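Local coordinates for protein synaptotagmin IV (Rattus norvegicus, PDB 1W15) that acts as a synaptotagmin that does not bind calcium and, here represented by its C2B domain, takes part in neuronal dense core vesicle mobility through the kinesin KIF1A, at residues Val57-Thr71 with Phe82-Ser94. Residues are numbered along the deposited sequence; the frame is centred on the assembly and turned at random.
With CA (calcium ion), chain C.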
loop_
_atom_site.group_PDB
_atom_site.type_symbol
_atom_site.label_atom_id
_atom_site.label_comp_id
_atom_site.label_asym_id
_atom_site.label_seq_id
_atom_site.Cartn_x
_atom_site.Cartn_y
_atom_site.Cartn_z
ATOM N N VAL A 57 -3.524 8.791 15.162
ATOM C CA VAL A 57 -4.464 9.364 14.215
ATOM C C VAL A 57 -5.825 9.511 14.940
ATOM O O VAL A 57 -6.414 8.516 15.370
ATOM C CB VAL A 57 -4.631 8.497 12.943
ATOM C CG1 VAL A 57 -5.527 9.242 11.891
ATOM C CG2 VAL A 57 -3.255 8.139 12.299
ATOM N N ASN A 58 -6.317 10.740 15.080
ATOM C CA ASN A 58 -7.614 10.990 15.736
ATOM C C ASN A 58 -8.597 11.451 14.673
ATOM O O ASN A 58 -8.244 12.290 13.862
ATOM C CB ASN A 58 -7.468 12.069 16.831
ATOM C CG ASN A 58 -6.646 11.592 18.014
ATOM O OD1 ASN A 58 -6.791 10.444 18.425
ATOM N ND2 ASN A 58 -5.773 12.459 18.573
ATOM N N LEU A 59 -9.840 10.970 14.730
ATOM C CA LEU A 59 -10.880 11.379 13.793
ATOM C C LEU A 59 -11.908 12.175 14.582
ATOM O O LEU A 59 -12.342 11.723 15.643
ATOM C CB LEU A 59 -11.563 10.129 13.236
ATOM C CG LEU A 59 -12.627 10.378 12.168
ATOM C CD1 LEU A 59 -11.978 10.757 10.867
ATOM C CD2 LEU A 59 -13.505 9.154 11.980
ATOM N N TYR A 60 -12.278 13.358 14.066
ATOM C CA TYR A 60 -13.205 14.273 14.767
ATOM C C TYR A 60 -14.424 14.462 13.900
ATOM O O TYR A 60 -14.288 14.659 12.682
ATOM C CB TYR A 60 -12.568 15.635 14.939
ATOM C CG TYR A 60 -11.425 15.571 15.931
ATOM C CD1 TYR A 60 -11.682 15.632 17.314
ATOM C CD2 TYR A 60 -10.102 15.410 15.489
ATOM C CE1 TYR A 60 -10.636 15.531 18.271
ATOM C CE2 TYR A 60 -9.059 15.344 16.425
ATOM C CZ TYR A 60 -9.337 15.395 17.811
ATOM O OH TYR A 60 -8.287 15.305 18.729
ATOM N N HIS A 61 -15.587 14.446 14.536
ATOM C CA HIS A 61 -16.835 14.937 13.899
ATOM C C HIS A 61 -17.231 16.246 14.582
ATOM O O HIS A 61 -17.620 16.254 15.746
ATOM C CB HIS A 61 -17.906 13.880 14.064
ATOM C CG HIS A 61 -19.172 14.187 13.321
ATOM N ND1 HIS A 61 -20.334 13.460 13.504
ATOM C CD2 HIS A 61 -19.457 15.132 12.391
ATOM C CE1 HIS A 61 -21.277 13.952 12.720
ATOM N NE2 HIS A 61 -20.772 14.966 12.037
ATOM N N ALA A 62 -17.072 17.346 13.865
ATOM C CA ALA A 62 -17.092 18.670 14.458
ATOM C C ALA A 62 -15.944 18.681 15.497
ATOM O O ALA A 62 -14.756 18.505 15.138
ATOM C CB ALA A 62 -18.473 18.965 15.093
ATOM N N LYS A 63 -16.256 18.843 16.771
ATOM C CA LYS A 63 -15.129 18.932 17.708
ATOM C C LYS A 63 -15.068 17.732 18.624
ATOM O O LYS A 63 -14.331 17.730 19.611
ATOM C CB LYS A 63 -15.194 20.239 18.482
ATOM C CG LYS A 63 -14.760 21.435 17.655
ATOM C CD LYS A 63 -14.915 22.678 18.502
ATOM C CE LYS A 63 -15.017 23.942 17.647
ATOM N NZ LYS A 63 -13.743 24.223 16.927
ATOM N N LYS A 64 -15.831 16.704 18.300
ATOM C CA LYS A 64 -15.858 15.519 19.135
ATOM C C LYS A 64 -14.983 14.426 18.501
ATOM O O LYS A 64 -15.202 14.062 17.349
ATOM C CB LYS A 64 -17.309 15.021 19.283
ATOM C CG LYS A 64 -17.437 13.593 19.819
ATOM C CD LYS A 64 -18.906 13.218 20.048
ATOM C CE LYS A 64 -19.116 11.695 20.032
ATOM N NZ LYS A 64 -20.405 11.329 19.347
ATOM N N ARG A 65 -14.026 13.887 19.252
ATOM C CA ARG A 65 -13.258 12.748 18.745
ATOM C C ARG A 65 -14.155 11.517 18.662
ATOM O O ARG A 65 -14.733 11.073 19.662
ATOM C CB ARG A 65 -12.043 12.420 19.602
ATOM C CG ARG A 65 -11.161 11.411 18.886
ATOM C CD ARG A 65 -9.824 11.135 19.528
ATOM N NE ARG A 65 -9.962 10.686 20.910
ATOM C CZ ARG A 65 -8.951 10.343 21.700
ATOM N NH1 ARG A 65 -7.702 10.366 21.257
ATOM N NH2 ARG A 65 -9.187 9.976 22.955
ATOM N N ILE A 66 -14.288 10.957 17.474
ATOM C CA ILE A 66 -15.137 9.778 17.359
ATOM C C ILE A 66 -14.330 8.483 17.124
ATOM O O ILE A 66 -14.883 7.404 17.193
ATOM C CB ILE A 66 -16.172 9.990 16.275
ATOM C CG1 ILE A 66 -15.466 10.300 14.940
ATOM C CG2 ILE A 66 -17.206 11.089 16.704
ATOM C CD1 ILE A 66 -16.452 10.137 13.719
ATOM N N SER A 67 -13.043 8.575 16.836
ATOM C CA SER A 67 -12.241 7.362 16.676
ATOM C C SER A 67 -10.786 7.703 16.826
ATOM O O SER A 67 -10.418 8.865 16.634
ATOM C CB SER A 67 -12.498 6.743 15.291
ATOM O OG SER A 67 -11.826 5.488 15.163
ATOM N N LYS A 68 -9.950 6.702 17.158
ATOM C CA LYS A 68 -8.508 6.926 17.249
ATOM C C LYS A 68 -7.765 5.652 16.807
ATOM O O LYS A 68 -8.284 4.543 17.006
ATOM C CB LYS A 68 -8.080 7.362 18.679
ATOM C CG LYS A 68 -8.430 6.350 19.744
ATOM C CD LYS A 68 -7.976 6.743 21.155
ATOM C CE LYS A 68 -8.158 5.545 22.103
ATOM N NZ LYS A 68 -7.572 5.808 23.472
ATOM N N LYS A 69 -6.569 5.808 16.245
ATOM C CA LYS A 69 -5.730 4.685 15.806
ATOM C C LYS A 69 -4.314 5.055 16.129
ATOM O O LYS A 69 -4.016 6.224 16.332
ATOM C CB LYS A 69 -5.816 4.524 14.276
ATOM C CG LYS A 69 -7.248 4.409 13.705
ATOM C CD LYS A 69 -7.922 3.086 13.980
ATOM C CE LYS A 69 -9.287 3.087 13.270
ATOM N NZ LYS A 69 -9.958 1.849 13.635
ATOM N N LYS A 70 -3.423 4.080 16.170
ATOM C CA LYS A 70 -2.007 4.396 16.270
ATOM C C LYS A 70 -1.167 3.351 15.591
ATOM O O LYS A 70 -1.610 2.184 15.469
ATOM C CB LYS A 70 -1.573 4.669 17.703
ATOM C CG LYS A 70 -1.335 3.536 18.554
ATOM C CD LYS A 70 -1.040 4.086 19.964
ATOM C CE LYS A 70 -1.094 2.940 20.970
ATOM N NZ LYS A 70 -1.113 3.473 22.393
ATOM N N THR A 71 -0.010 3.780 15.076
ATOM C CA THR A 71 0.916 2.876 14.427
ATOM C C THR A 71 1.818 2.258 15.439
ATOM O O THR A 71 1.851 2.679 16.593
ATOM C CB THR A 71 1.823 3.601 13.377
ATOM O OG1 THR A 71 2.785 4.424 14.075
ATOM C CG2 THR A 71 1.022 4.552 12.440
ATOM N N PHE A 82 6.170 3.584 8.028
ATOM C CA PHE A 82 5.128 2.984 8.874
ATOM C C PHE A 82 4.254 2.039 8.051
ATOM O O PHE A 82 3.980 0.939 8.506
ATOM C CB PHE A 82 4.247 4.053 9.517
ATOM C CG PHE A 82 4.998 4.942 10.445
ATOM C CD1 PHE A 82 5.375 4.491 11.708
ATOM C CD2 PHE A 82 5.355 6.233 10.045
ATOM C CE1 PHE A 82 6.096 5.328 12.576
ATOM C CE2 PHE A 82 6.102 7.077 10.921
ATOM C CZ PHE A 82 6.475 6.616 12.166
ATOM N N ASN A 83 3.804 2.492 6.880
ATOM C CA ASN A 83 2.896 1.733 5.995
ATOM C C ASN A 83 1.714 1.122 6.743
ATOM O O ASN A 83 1.552 -0.129 6.759
ATOM C CB ASN A 83 3.647 0.622 5.250
ATOM C CG ASN A 83 4.617 1.162 4.210
ATOM O OD1 ASN A 83 4.499 2.317 3.801
ATOM N ND2 ASN A 83 5.592 0.325 3.785
ATOM N N GLU A 84 0.938 1.949 7.433
ATOM C CA GLU A 84 -0.149 1.378 8.245
ATOM C C GLU A 84 -1.435 1.920 7.681
ATOM O O GLU A 84 -1.625 3.130 7.731
ATOM C CB GLU A 84 -0.001 1.753 9.755
ATOM C CG GLU A 84 1.118 0.902 10.337
ATOM C CD GLU A 84 0.863 0.439 11.746
ATOM O OE1 GLU A 84 -0.324 0.196 12.082
ATOM O OE2 GLU A 84 1.866 0.273 12.467
ATOM N N LEU A 85 -2.306 1.034 7.200
ATOM C CA LEU A 85 -3.631 1.457 6.709
ATOM C C LEU A 85 -4.667 1.270 7.823
ATOM O O LEU A 85 -4.719 0.194 8.503
ATOM C CB LEU A 85 -4.014 0.702 5.450
ATOM C CG LEU A 85 -5.363 1.043 4.758
ATOM C CD1 LEU A 85 -5.186 0.750 3.223
ATOM C CD2 LEU A 85 -6.540 0.245 5.349
ATOM N N PHE A 86 -5.503 2.307 7.983
ATOM C CA PHE A 86 -6.626 2.261 8.907
ATOM C C PHE A 86 -7.908 2.545 8.177
ATOM O O PHE A 86 -7.927 3.333 7.194
ATOM C CB PHE A 86 -6.477 3.315 10.006
ATOM C CG PHE A 86 -5.157 3.193 10.777
ATOM C CD1 PHE A 86 -4.957 2.144 11.674
ATOM C CD2 PHE A 86 -4.149 4.159 10.602
ATOM C CE1 PHE A 86 -3.733 2.023 12.395
ATOM C CE2 PHE A 86 -2.896 4.040 11.344
ATOM C CZ PHE A 86 -2.721 2.970 12.206
ATOM N N VAL A 87 -8.972 1.948 8.681
ATOM C CA VAL A 87 -10.307 2.181 8.110
ATOM C C VAL A 87 -11.160 2.894 9.169
ATOM O O VAL A 87 -11.339 2.362 10.284
ATOM C CB VAL A 87 -10.971 0.824 7.672
ATOM C CG1 VAL A 87 -12.423 1.009 7.150
ATOM C CG2 VAL A 87 -10.142 0.190 6.622
ATOM N N PHE A 88 -11.718 4.065 8.808
ATOM C CA PHE A 88 -12.633 4.801 9.717
ATOM C C PHE A 88 -14.044 4.740 9.210
ATOM O O PHE A 88 -14.278 4.936 8.035
ATOM C CB PHE A 88 -12.255 6.264 9.813
ATOM C CG PHE A 88 -11.013 6.513 10.587
ATOM C CD1 PHE A 88 -11.007 6.401 11.984
ATOM C CD2 PHE A 88 -9.847 6.912 9.936
ATOM C CE1 PHE A 88 -9.854 6.679 12.733
ATOM C CE2 PHE A 88 -8.669 7.170 10.673
ATOM C CZ PHE A 88 -8.684 7.053 12.090
ATOM N N ASP A 89 -14.979 4.462 10.100
ATOM C CA ASP A 89 -16.429 4.676 9.822
ATOM C C ASP A 89 -16.800 6.161 9.899
ATOM O O ASP A 89 -16.381 6.859 10.820
ATOM C CB ASP A 89 -17.250 3.926 10.875
ATOM C CG ASP A 89 -17.142 2.418 10.731
ATOM O OD1 ASP A 89 -17.108 1.912 9.590
ATOM O OD2 ASP A 89 -17.092 1.648 11.711
ATOM N N ILE A 90 -17.559 6.664 8.939
ATOM C CA ILE A 90 -17.947 8.055 8.928
ATOM C C ILE A 90 -19.432 8.015 9.256
ATOM O O ILE A 90 -20.206 7.387 8.537
ATOM C CB ILE A 90 -17.674 8.722 7.524
ATOM C CG1 ILE A 90 -16.189 8.647 7.157
ATOM C CG2 ILE A 90 -18.209 10.163 7.469
ATOM C CD1 ILE A 90 -15.215 9.356 8.162
ATOM N N PRO A 91 -19.823 8.616 10.379
ATOM C CA PRO A 91 -21.218 8.511 10.846
ATOM C C PRO A 91 -22.158 9.504 10.188
ATOM O O PRO A 91 -23.258 9.689 10.672
ATOM C CB PRO A 91 -21.103 8.811 12.345
ATOM C CG PRO A 91 -19.951 9.797 12.436
ATOM C CD PRO A 91 -18.982 9.404 11.308
ATOM N N CYS A 92 -21.736 10.181 9.138
ATOM C CA CYS A 92 -22.597 11.159 8.476
ATOM C C CYS A 92 -22.436 10.967 6.981
ATOM O O CYS A 92 -21.612 10.161 6.539
ATOM C CB CYS A 92 -22.217 12.588 8.890
ATOM S SG CYS A 92 -20.426 12.885 9.044
ATOM N N GLU A 93 -23.228 11.707 6.210
ATOM C CA GLU A 93 -23.326 11.488 4.781
ATOM C C GLU A 93 -22.257 12.186 3.949
ATOM O O GLU A 93 -22.202 12.010 2.730
ATOM C CB GLU A 93 -24.744 11.862 4.289
ATOM C CG GLU A 93 -25.790 10.802 4.639
ATOM C CD GLU A 93 -25.247 9.358 4.545
ATOM O OE1 GLU A 93 -25.077 8.833 3.410
ATOM O OE2 GLU A 93 -24.983 8.746 5.627
ATOM N N SER A 94 -21.416 12.980 4.594
ATOM C CA SER A 94 -20.316 13.626 3.908
ATOM C C SER A 94 -19.179 13.886 4.886
ATOM O O SER A 94 -19.333 13.651 6.096
ATOM C CB SER A 94 -20.776 14.950 3.325
ATOM O OG SER A 94 -20.992 15.894 4.366
HETATM CA CA CA C . -22.873 11.609 0.354
HETATM O O HOH W 1 -1.214 -0.274 14.829
HETATM O O HOH W 2 -22.288 13.566 -0.032
HETATM O O HOH W 3 -21.710 9.795 1.212
#
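Strand 82-89 faces the hairpin of strands 57-61 and 64-70 across the beta-sandwich of the C2 domain, its axis 8.2 Å from that of strand 64-70 and running nearly antiparallel to it (161°), with no hydrogen bond between the two segments. The hairpin, joined by a type II' turn from H61 to K64, carries a classic beta bulge where I66 and S67 both face L59. F86 and F88 project from strand 82-89 toward the hairpin, into the interior of the sandwich. CB of K69 sits over the centre of the F86 ring, 3.6 Å from its centroid. With its CG anti to the carbonyl carbon (chi1 -53°), K69 brings that atom to 3.4 Å from CZ of F88. The F86 ring also touches V57, whose CG2 is 4.2 Å from CE2, and T71, whose CG2 is 4.1 Å from CZ. With an alanine in place of F86, K69 CB would probably lose its aromatic seat and a gap would open beside V57 and T71. F88 is approached differently: L59 CB lies over one face, offset toward the rim, while OG of S67 meets the ring edge in plane, 3.3 Å from CE1. Toward the start of segment 82-94, E84 packs its carboxylate against T71, though its OE2 is bonded to H72 N; a water spans K70 O and E84 OE1. Past the end of the strand, I66 CD1 reaches the P91 ring, 3.6 Å from its CD, and C92 SG lies over a face of the H61 imidazole, 4.0 Å from its centroid and closest to NE2.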